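Local coordinates for bifunctional protein FolD (Thermus thermophilus, PDB 6V6Y) that probably catalyses the NADP-dependent oxidation of 5,10-methylenetetrahydrofolate to the methenyl form and its hydrolysis to 10-formyltetrahydrofolate, at residues A[159-164]-A[190-195]; A[174-177]-A[181-184]; A[202-205]-A[211-214]. All coordinates share one frame; numbering follows the deposited sequence.

Interaction 1. Residues A[159-164]-A[190-195]. With NAP (NADP nicotinamide-adenine-dinucleotide phosphate), chain B.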
loop_
_atom_site.group_PDB
_atom_site.type_symbol
_atom_site.label_atom_id
_atom_site.label_comp_id
_atom_site.label_asym_id
_atom_site.label_seq_id
_atom_site.Cartn_x
_atom_site.Cartn_y
_atom_site.Cartn_z
ATOM N N VAL A 159 15.160 5.790 -0.693
ATOM C CA VAL A 159 15.198 4.463 -0.085
ATOM C C VAL A 159 14.613 4.541 1.324
ATOM O O VAL A 159 15.001 5.397 2.131
ATOM C CB VAL A 159 16.616 3.867 -0.065
ATOM C CG1 VAL A 159 16.611 2.513 0.654
ATOM C CG2 VAL A 159 17.165 3.729 -1.490
ATOM N N VAL A 160 13.658 3.663 1.600
ATOM C CA VAL A 160 13.053 3.503 2.912
ATOM C C VAL A 160 13.512 2.150 3.438
ATOM O O VAL A 160 13.296 1.122 2.779
ATOM C CB VAL A 160 11.523 3.581 2.810
ATOM C CG1 VAL A 160 10.859 3.377 4.154
ATOM C CG2 VAL A 160 11.113 4.892 2.140
ATOM N N VAL A 161 14.187 2.133 4.585
ATOM C CA VAL A 161 14.651 0.879 5.171
ATOM C C VAL A 161 13.765 0.533 6.353
ATOM O O VAL A 161 13.766 1.234 7.371
ATOM C CB VAL A 161 16.126 0.932 5.589
ATOM C CG1 VAL A 161 16.600 -0.482 5.961
ATOM C CG2 VAL A 161 17.009 1.524 4.467
ATOM N N GLY A 162 13.040 -0.575 6.227
ATOM C CA GLY A 162 12.057 -0.981 7.203
ATOM C C GLY A 162 10.701 -0.958 6.544
ATOM O O GLY A 162 10.392 -0.026 5.794
ATOM N N ARG A 163 9.879 -1.967 6.797
ATOM C CA ARG A 163 8.636 -2.109 6.058
ATOM C C ARG A 163 7.464 -2.349 7.002
ATOM O O ARG A 163 6.560 -3.137 6.704
ATOM C CB ARG A 163 8.746 -3.243 5.033
ATOM C CG ARG A 163 9.105 -4.565 5.672
ATOM C CD ARG A 163 8.922 -5.752 4.743
ATOM N NE ARG A 163 9.622 -6.898 5.309
ATOM C CZ ARG A 163 9.651 -8.114 4.776
ATOM N NH1 ARG A 163 8.998 -8.367 3.653
ATOM N NH2 ARG A 163 10.336 -9.078 5.379
ATOM N N SER A 164 7.446 -1.671 8.150
ATOM C CA SER A 164 6.361 -1.883 9.099
ATOM C C SER A 164 5.095 -1.160 8.647
ATOM O O SER A 164 5.126 -0.291 7.763
ATOM C CB SER A 164 6.759 -1.388 10.486
ATOM O OG SER A 164 6.606 0.013 10.525
ATOM N N GLN A 190 19.448 -8.034 0.256
ATOM C CA GLN A 190 20.847 -8.436 0.221
ATOM C C GLN A 190 21.710 -7.255 -0.205
ATOM O O GLN A 190 21.289 -6.419 -1.016
ATOM C CB GLN A 190 21.078 -9.644 -0.699
ATOM C CG GLN A 190 20.127 -9.772 -1.833
ATOM C CD GLN A 190 20.017 -11.204 -2.355
ATOM O OE1 GLN A 190 20.051 -12.171 -1.574
ATOM N NE2 GLN A 190 19.879 -11.346 -3.691
ATOM N N ASP A 191 22.906 -7.179 0.372
ATOM C CA ASP A 191 23.804 -6.041 0.177
ATOM C C ASP A 191 23.069 -4.726 0.449
ATOM O O ASP A 191 23.014 -3.824 -0.391
ATOM C CB ASP A 191 24.416 -6.058 -1.229
ATOM C CG ASP A 191 25.808 -5.391 -1.279
ATOM O OD1 ASP A 191 26.264 -4.838 -0.241
ATOM O OD2 ASP A 191 26.451 -5.424 -2.360
ATOM N N LEU A 192 22.446 -4.651 1.621
ATOM C CA LEU A 192 21.748 -3.433 2.027
ATOM C C LEU A 192 22.571 -2.165 1.816
ATOM O O LEU A 192 22.021 -1.186 1.276
ATOM C CB LEU A 192 21.332 -3.565 3.496
ATOM C CG LEU A 192 19.995 -2.983 3.966
ATOM C CD1 LEU A 192 20.135 -2.513 5.383
ATOM C CD2 LEU A 192 19.445 -1.881 3.046
ATOM N N PRO A 193 23.865 -2.106 2.194
ATOM C CA PRO A 193 24.624 -0.855 1.985
ATOM C C PRO A 193 24.645 -0.385 0.550
ATOM O O PRO A 193 24.596 0.827 0.293
ATOM C CB PRO A 193 26.031 -1.219 2.479
ATOM C CG PRO A 193 25.775 -2.202 3.551
ATOM C CD PRO A 193 24.653 -3.067 2.993
ATOM N N GLU A 194 24.714 -1.315 -0.398
ATOM C CA GLU A 194 24.690 -0.920 -1.799
ATOM C C GLU A 194 23.331 -0.342 -2.180
ATOM O O GLU A 194 23.252 0.601 -2.975
ATOM C CB GLU A 194 25.056 -2.124 -2.676
ATOM C CG GLU A 194 25.584 -1.764 -4.041
ATOM C CD GLU A 194 24.481 -1.660 -5.080
ATOM O OE1 GLU A 194 24.228 -0.540 -5.588
ATOM O OE2 GLU A 194 23.867 -2.703 -5.399
ATOM N N VAL A 195 22.248 -0.891 -1.623
ATOM C CA VAL A 195 20.928 -0.333 -1.897
ATOM C C VAL A 195 20.829 1.073 -1.330
ATOM O O VAL A 195 20.397 2.008 -2.016
ATOM C CB VAL A 195 19.820 -1.241 -1.338
ATOM C CG1 VAL A 195 18.464 -0.569 -1.496
ATOM C CG2 VAL A 195 19.842 -2.588 -2.046
HETATM P PA NAP B . 9.424 -2.920 13.106
HETATM O O1A NAP B . 9.571 -3.176 14.556
HETATM O O2A NAP B . 8.212 -3.573 12.564
HETATM O O5B NAP B . 10.746 -3.408 12.328
HETATM C C5B NAP B . 11.453 -2.489 11.526
HETATM C C4B NAP B . 11.867 -3.118 10.202
HETATM O O4B NAP B . 13.249 -2.917 9.986
HETATM C C3B NAP B . 11.616 -4.615 10.147
HETATM O O3B NAP B . 10.444 -4.859 9.403
HETATM C C2B NAP B . 12.851 -5.215 9.490
HETATM O O2B NAP B . 12.581 -5.763 8.217
HETATM C C1B NAP B . 13.817 -4.044 9.347
HETATM N N9A NAP B . 15.127 -4.383 9.938
HETATM C C8A NAP B . 15.378 -4.655 11.258
HETATM N N7A NAP B . 16.696 -4.921 11.399
HETATM C C5A NAP B . 17.292 -4.819 10.190
HETATM C C6A NAP B . 18.609 -4.985 9.778
HETATM N N6A NAP B . 19.550 -5.309 10.660
HETATM N N1A NAP B . 18.934 -4.813 8.449
HETATM C C2A NAP B . 17.952 -4.476 7.541
HETATM N N3A NAP B . 16.646 -4.311 7.958
HETATM C C4A NAP B . 16.317 -4.484 9.262
HETATM O O3 NAP B . 9.406 -1.334 12.828
HETATM P PN NAP B . 8.869 -0.091 13.699
HETATM O O1N NAP B . 7.677 -0.534 14.457
HETATM O O2N NAP B . 8.791 1.095 12.818
HETATM O O5D NAP B . 10.081 0.122 14.737
HETATM C C5D NAP B . 11.356 0.484 14.257
HETATM C C4D NAP B . 11.965 1.573 15.130
HETATM O O4D NAP B . 11.361 2.828 14.866
HETATM C C3D NAP B . 11.752 1.268 16.605
HETATM O O3D NAP B . 12.991 1.253 17.272
HETATM C C2D NAP B . 10.904 2.405 17.127
HETATM O O2D NAP B . 11.399 2.853 18.367
HETATM C C1D NAP B . 11.061 3.489 16.079
HETATM N N1N NAP B . 9.826 4.287 15.966
HETATM C C2N NAP B . 9.881 5.629 16.205
HETATM C C3N NAP B . 8.735 6.406 16.111
HETATM C C7N NAP B . 8.831 7.893 16.270
HETATM O O7N NAP B . 7.649 8.659 16.283
HETATM N N7N NAP B . 10.033 8.452 16.389
HETATM C C4N NAP B . 7.527 5.813 15.766
HETATM C C5N NAP B . 7.483 4.447 15.523
HETATM C C6N NAP B . 8.645 3.689 15.626
HETATM P P2B NAP B . 11.800 -7.165 8.047
HETATM O O1X NAP B . 10.316 -6.942 8.218
HETATM O O2X NAP B . 12.068 -7.696 6.659
HETATM O O3X NAP B . 12.287 -8.154 9.079
#
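The guanidinium of Arg163 meets the 2'-phosphate of NADP at its edge, with the phosphorus P2B in the plane of the group. NE reaches O1X of the cofactor at 3.0 Å with an N-H...O angle of 152°, and NH2 takes O2X at 2.6 Å, bent to 132°; a weak second bond from NE also goes to O2X. The extended chain from CG to NE carries the charge out to the phosphate, while NH1 pairs with Asp179 of the second subunit. A leucine in place of Arg163 would probably leave the 2'-phosphate without this counter-charge and Asp179 of the second subunit without its mate. Strand 157-161 is the first strand of a beta-alpha-beta unit in the Rossmann-type NADP-binding domain, and the Gly-Arg-Ser turn at its end holds the cofactor. At the backbone angles of Gly162 a CB would collide with the carbonyl O of Val161. Ser164 OG gives a weak bond to O2N of the pyrophosphate and accepts one from Val167 N. On the strand itself, Val161 CG1 packs against Leu192 CD1 at 4.1 Å, and Leu192 CD1 also comes within 3.6 Å of C2A of the adenine of NADP. One turn along the short helix, Val159 and Val195 cross at about a right angle: CG1 meets CG1 at 4.2 Å, and Val159 CG2 lies 3.7 Å from Val195 O.

Interaction 2. Residues A[174-177]-A[181-184]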
loop_
_atom_site.group_PDB
_atom_site.type_symbol
_atom_site.label_atom_id
_atom_site.label_comp_id
_atom_site.label_asym_id
_atom_site.label_seq_id
_atom_site.Cartn_x
_atom_site.Cartn_y
_atom_site.Cartn_z
ATOM N N LEU A 174 3.029 7.358 0.858
ATOM C CA LEU A 174 2.973 8.819 0.838
ATOM C C LEU A 174 4.045 9.404 -0.079
ATOM O O LEU A 174 3.789 10.387 -0.787
ATOM C CB LEU A 174 3.115 9.378 2.257
ATOM C CG LEU A 174 1.945 9.030 3.176
ATOM C CD1 LEU A 174 2.151 9.673 4.555
ATOM C CD2 LEU A 174 0.600 9.463 2.568
ATOM N N LEU A 175 5.245 8.815 -0.097
ATOM C CA LEU A 175 6.285 9.326 -0.992
ATOM C C LEU A 175 5.908 9.179 -2.461
ATOM O O LEU A 175 6.270 10.033 -3.279
ATOM C CB LEU A 175 7.600 8.627 -0.720
ATOM C CG LEU A 175 8.191 8.982 0.641
ATOM C CD1 LEU A 175 9.265 7.951 1.019
ATOM C CD2 LEU A 175 8.744 10.405 0.622
ATOM N N LEU A 176 5.184 8.112 -2.827
ATOM C CA LEU A 176 4.750 7.984 -4.217
ATOM C C LEU A 176 3.821 9.112 -4.615
ATOM O O LEU A 176 3.829 9.551 -5.773
ATOM C CB LEU A 176 4.035 6.655 -4.454
ATOM C CG LEU A 176 4.921 5.434 -4.560
ATOM C CD1 LEU A 176 4.019 4.233 -4.351
ATOM C CD2 LEU A 176 5.687 5.389 -5.899
ATOM N N ARG A 177 2.991 9.573 -3.680
ATOM C CA ARG A 177 2.118 10.700 -3.969
ATOM C C ARG A 177 2.894 11.985 -4.215
ATOM O O ARG A 177 2.359 12.900 -4.849
ATOM C CB ARG A 177 1.141 10.919 -2.830
ATOM C CG ARG A 177 0.119 9.849 -2.656
ATOM C CD ARG A 177 -0.834 10.369 -1.622
ATOM N NE ARG A 177 -1.890 9.435 -1.350
ATOM C CZ ARG A 177 -3.075 9.784 -0.867
ATOM N NH1 ARG A 177 -3.328 11.049 -0.604
ATOM N NH2 ARG A 177 -4.005 8.863 -0.654
ATOM N N THR A 181 10.714 8.238 -6.596
ATOM C CA THR A 181 11.008 6.842 -6.901
ATOM C C THR A 181 11.382 6.148 -5.597
ATOM O O THR A 181 12.345 6.543 -4.935
ATOM C CB THR A 181 12.144 6.716 -7.918
ATOM O OG1 THR A 181 11.757 7.324 -9.158
ATOM C CG2 THR A 181 12.494 5.237 -8.154
ATOM N N VAL A 182 10.627 5.118 -5.220
ATOM C CA VAL A 182 10.696 4.574 -3.870
ATOM C C VAL A 182 11.229 3.152 -3.900
ATOM O O VAL A 182 10.751 2.317 -4.671
ATOM C CB VAL A 182 9.326 4.624 -3.176
ATOM C CG1 VAL A 182 9.429 3.954 -1.821
ATOM C CG2 VAL A 182 8.884 6.084 -3.018
ATOM N N THR A 183 12.205 2.877 -3.045
ATOM C CA THR A 183 12.709 1.533 -2.810
ATOM C C THR A 183 12.383 1.193 -1.369
ATOM O O THR A 183 12.745 1.953 -0.450
ATOM C CB THR A 183 14.220 1.451 -3.072
ATOM O OG1 THR A 183 14.479 1.823 -4.421
ATOM C CG2 THR A 183 14.752 0.052 -2.855
ATOM N N LEU A 184 11.668 0.084 -1.168
ATOM C CA LEU A 184 11.413 -0.441 0.168
ATOM C C LEU A 184 12.416 -1.561 0.433
ATOM O O LEU A 184 12.393 -2.603 -0.240
ATOM C CB LEU A 184 9.976 -0.933 0.322
ATOM C CG LEU A 184 8.961 0.039 0.939
ATOM C CD1 LEU A 184 7.526 -0.444 0.746
ATOM C CD2 LEU A 184 9.223 0.290 2.429
#
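Val182 drives one methyl, CG2, against the base of two consecutive leucines of the helix. The close part is at Leu175, whose CB lies 3.7 Å from Val182 CG2; with CG2 anti to the carbonyl carbon of Val182, this branch faces the helix. Beside it the fit is looser: Leu176 CG stands 4.3 Å from Val182 CG2, and its backbone N is about as distant, at 4.2 Å. All three residues are buried, and no hydrogen bond crosses between the two segments, so the join is purely apolar. Leu175 also packs on Val158 and Val160 of strand 157-161, whereas Leu176 reaches over to Trp128 and to Leu184 of the second subunit. Toward solvent the character changes, for exposed Arg177 takes no part in the packing and uses NH2 to bond the carbonyls of Leu127 and Gly131. The strand's outer edge, by contrast, is covered: Val182, Thr183 and Leu184 form an antiparallel ladder with the second subunit that carries the sheet across the dimer. Strand 181-185, packed against helix 168-177, completes the beta-alpha-beta unit begun by strand 157-161, the crossover characteristic of Rossmann-type dinucleotide-binding domains.

Interaction 3. Residues A[202-205]-A[211-214]. With NAP (NADP nicotinamide-adenine-dinucleotide phosphate), chain B.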
loop_
_atom_site.group_PDB
_atom_site.type_symbol
_atom_site.label_atom_id
_atom_site.label_comp_id
_atom_site.label_asym_id
_atom_site.label_seq_id
_atom_site.Cartn_x
_atom_site.Cartn_y
_atom_site.Cartn_z
ATOM N N LEU A 202 17.339 9.186 2.227
ATOM C CA LEU A 202 17.399 7.902 2.917
ATOM C C LEU A 202 16.630 8.009 4.230
ATOM O O LEU A 202 16.948 8.859 5.074
ATOM C CB LEU A 202 18.851 7.497 3.162
ATOM C CG LEU A 202 19.077 6.182 3.907
ATOM C CD1 LEU A 202 18.645 4.987 3.058
ATOM C CD2 LEU A 202 20.532 6.065 4.287
ATOM N N VAL A 203 15.608 7.171 4.390
ATOM C CA VAL A 203 14.804 7.126 5.605
ATOM C C VAL A 203 15.013 5.772 6.260
ATOM O O VAL A 203 14.793 4.736 5.624
ATOM C CB VAL A 203 13.311 7.351 5.310
ATOM C CG1 VAL A 203 12.527 7.544 6.619
ATOM C CG2 VAL A 203 13.125 8.526 4.352
ATOM N N VAL A 204 15.406 5.771 7.534
ATOM C CA VAL A 204 15.759 4.534 8.231
ATOM C C VAL A 204 14.827 4.349 9.421
ATOM O O VAL A 204 14.799 5.183 10.330
ATOM C CB VAL A 204 17.231 4.538 8.676
ATOM C CG1 VAL A 204 17.608 3.204 9.300
ATOM C CG2 VAL A 204 18.163 4.880 7.487
ATOM N N ALA A 205 14.069 3.230 9.424
ATOM C CA ALA A 205 13.178 2.861 10.538
ATOM C C ALA A 205 13.324 1.359 10.824
ATOM O O ALA A 205 12.447 0.554 10.510
ATOM C CB ALA A 205 11.722 3.229 10.236
ATOM N N LEU A 211 23.104 1.547 13.317
ATOM C CA LEU A 211 23.344 0.520 12.304
ATOM C C LEU A 211 23.924 1.116 11.021
ATOM O O LEU A 211 24.911 0.604 10.476
ATOM C CB LEU A 211 22.032 -0.222 12.045
ATOM C CG LEU A 211 21.863 -1.486 11.203
ATOM C CD1 LEU A 211 21.578 -1.135 9.788
ATOM C CD2 LEU A 211 23.093 -2.326 11.282
ATOM N N VAL A 212 23.362 2.220 10.543
ATOM C CA VAL A 212 23.761 2.769 9.245
ATOM C C VAL A 212 25.048 3.587 9.385
ATOM O O VAL A 212 25.080 4.606 10.087
ATOM C CB VAL A 212 22.630 3.614 8.641
ATOM C CG1 VAL A 212 23.088 4.319 7.346
ATOM C CG2 VAL A 212 21.405 2.738 8.400
ATOM N N ARG A 213 26.101 3.158 8.687
ATOM C CA ARG A 213 27.414 3.791 8.714
ATOM C C ARG A 213 27.591 4.688 7.491
ATOM O O ARG A 213 26.769 4.698 6.575
ATOM C CB ARG A 213 28.526 2.731 8.767
ATOM C CG ARG A 213 28.280 1.590 9.770
ATOM C CD ARG A 213 28.267 2.085 11.211
ATOM N NE ARG A 213 29.433 2.925 11.502
ATOM C CZ ARG A 213 30.328 2.675 12.456
ATOM N NH1 ARG A 213 30.194 1.608 13.227
ATOM N NH2 ARG A 213 31.361 3.497 12.641
ATOM N N LYS A 214 28.689 5.447 7.472
ATOM C CA LYS A 214 28.821 6.472 6.441
ATOM C C LYS A 214 29.062 5.869 5.066
ATOM O O LYS A 214 28.740 6.498 4.046
ATOM C CB LYS A 214 29.943 7.450 6.798
ATOM C CG LYS A 214 31.269 6.824 7.195
ATOM C CD LYS A 214 32.382 7.870 7.168
ATOM C CE LYS A 214 33.503 7.551 8.161
ATOM N NZ LYS A 214 34.427 6.477 7.673
HETATM P PA NAP B . 9.424 -2.920 13.106
HETATM O O1A NAP B . 9.571 -3.176 14.556
HETATM O O2A NAP B . 8.212 -3.573 12.564
HETATM O O5B NAP B . 10.746 -3.408 12.328
HETATM C C5B NAP B . 11.453 -2.489 11.526
HETATM C C4B NAP B . 11.867 -3.118 10.202
HETATM O O4B NAP B . 13.249 -2.917 9.986
HETATM C C3B NAP B . 11.616 -4.615 10.147
HETATM O O3B NAP B . 10.444 -4.859 9.403
HETATM C C2B NAP B . 12.851 -5.215 9.490
HETATM O O2B NAP B . 12.581 -5.763 8.217
HETATM C C1B NAP B . 13.817 -4.044 9.347
HETATM N N9A NAP B . 15.127 -4.383 9.938
HETATM C C8A NAP B . 15.378 -4.655 11.258
HETATM N N7A NAP B . 16.696 -4.921 11.399
HETATM C C5A NAP B . 17.292 -4.819 10.190
HETATM C C6A NAP B . 18.609 -4.985 9.778
HETATM N N6A NAP B . 19.550 -5.309 10.660
HETATM N N1A NAP B . 18.934 -4.813 8.449
HETATM C C2A NAP B . 17.952 -4.476 7.541
HETATM N N3A NAP B . 16.646 -4.311 7.958
HETATM C C4A NAP B . 16.317 -4.484 9.262
HETATM O O3 NAP B . 9.406 -1.334 12.828
HETATM P PN NAP B . 8.869 -0.091 13.699
HETATM O O1N NAP B . 7.677 -0.534 14.457
HETATM O O2N NAP B . 8.791 1.095 12.818
HETATM O O5D NAP B . 10.081 0.122 14.737
HETATM C C5D NAP B . 11.356 0.484 14.257
HETATM C C4D NAP B . 11.965 1.573 15.130
HETATM O O4D NAP B . 11.361 2.828 14.866
HETATM C C3D NAP B . 11.752 1.268 16.605
HETATM O O3D NAP B . 12.991 1.253 17.272
HETATM C C2D NAP B . 10.904 2.405 17.127
HETATM O O2D NAP B . 11.399 2.853 18.367
HETATM C C1D NAP B . 11.061 3.489 16.079
HETATM N N1N NAP B . 9.826 4.287 15.966
HETATM C C2N NAP B . 9.881 5.629 16.205
HETATM C C3N NAP B . 8.735 6.406 16.111
HETATM C C7N NAP B . 8.831 7.893 16.270
HETATM O O7N NAP B . 7.649 8.659 16.283
HETATM N N7N NAP B . 10.033 8.452 16.389
HETATM C C4N NAP B . 7.527 5.813 15.766
HETATM C C5N NAP B . 7.483 4.447 15.523
HETATM C C6N NAP B . 8.645 3.689 15.626
HETATM P P2B NAP B . 11.800 -7.165 8.047
HETATM O O1X NAP B . 10.316 -6.942 8.218
HETATM O O2X NAP B . 12.068 -7.696 6.659
HETATM O O3X NAP B . 12.287 -8.154 9.079
#
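Val204 and Val212 meet where strand 201-204 of the Rossmann-type NADP-binding sheet runs out and the loop that follows it folds back over one face of the sheet. The main contact is valine on valine, the two side chains crossing at a slant. CG2 of Val212 sits over the fork of Val204, 3.9 Å from Val204 CG1 and 4.0 Å from Val204 CG2, so that a single methyl touches both branches. It can do so because CG2 of Val212 is anti to its own carbonyl carbon, while CG1, anti to the backbone N (chi1 174°), is turned to the other strand residue on this face. There Leu202 CD2 approaches Val212 CG1 at a more relaxed 4.4 Å. All three side chains are buried and no hydrogen bond links the segments, which leaves the loop resting on the strand by apolar packing at Val212. Further along the loop the contacts are polar: Glu242 OE1 takes both a salt bridge from Arg213 NE and a hydrogen bond from the backbone N of Lys214. At the end of the strand the chain comes up to the cofactor, and Ala205 O lies 3.4 Å from C5B of NADP, on the adenosine ribose. Ala205 thus belongs to the pocket while Val204, one residue earlier, packs against the loop. Within the sheet, strand 201-204 lies between strands 157-161 and 222-225: Val203 shares backbone hydrogen bonds with Val159 and Val161, and Leu202 and Val204 with Val224. Leu202 also packs on Val159 and Val161, Val204 touches Asp238, and Leu211 rests on Trp216 in the loop leading to strand 222-225.

Strand 157-161 starts the series. The chain passes from it into helix 168-177, and interaction 2 closes the tight turn onto strand 181-185. Interaction 1 closes the wider loop that encloses this turn, bringing helix 192-196 back to strand 157-161. Interaction 3 follows in series, closing the short loop between strand 201-204 and residues 211-214. None of the three loops cross. Strand 157-161 lies between the other two strands, bonded through Val160 N to Thr183 O on one side and through Val161 O to Ala205 N on the other. Interactions 1 and 3 both reach NADP, whereas interactions 1 and 2 both adjoin the second subunit, so the sheet joins cofactor pocket to dimer interface.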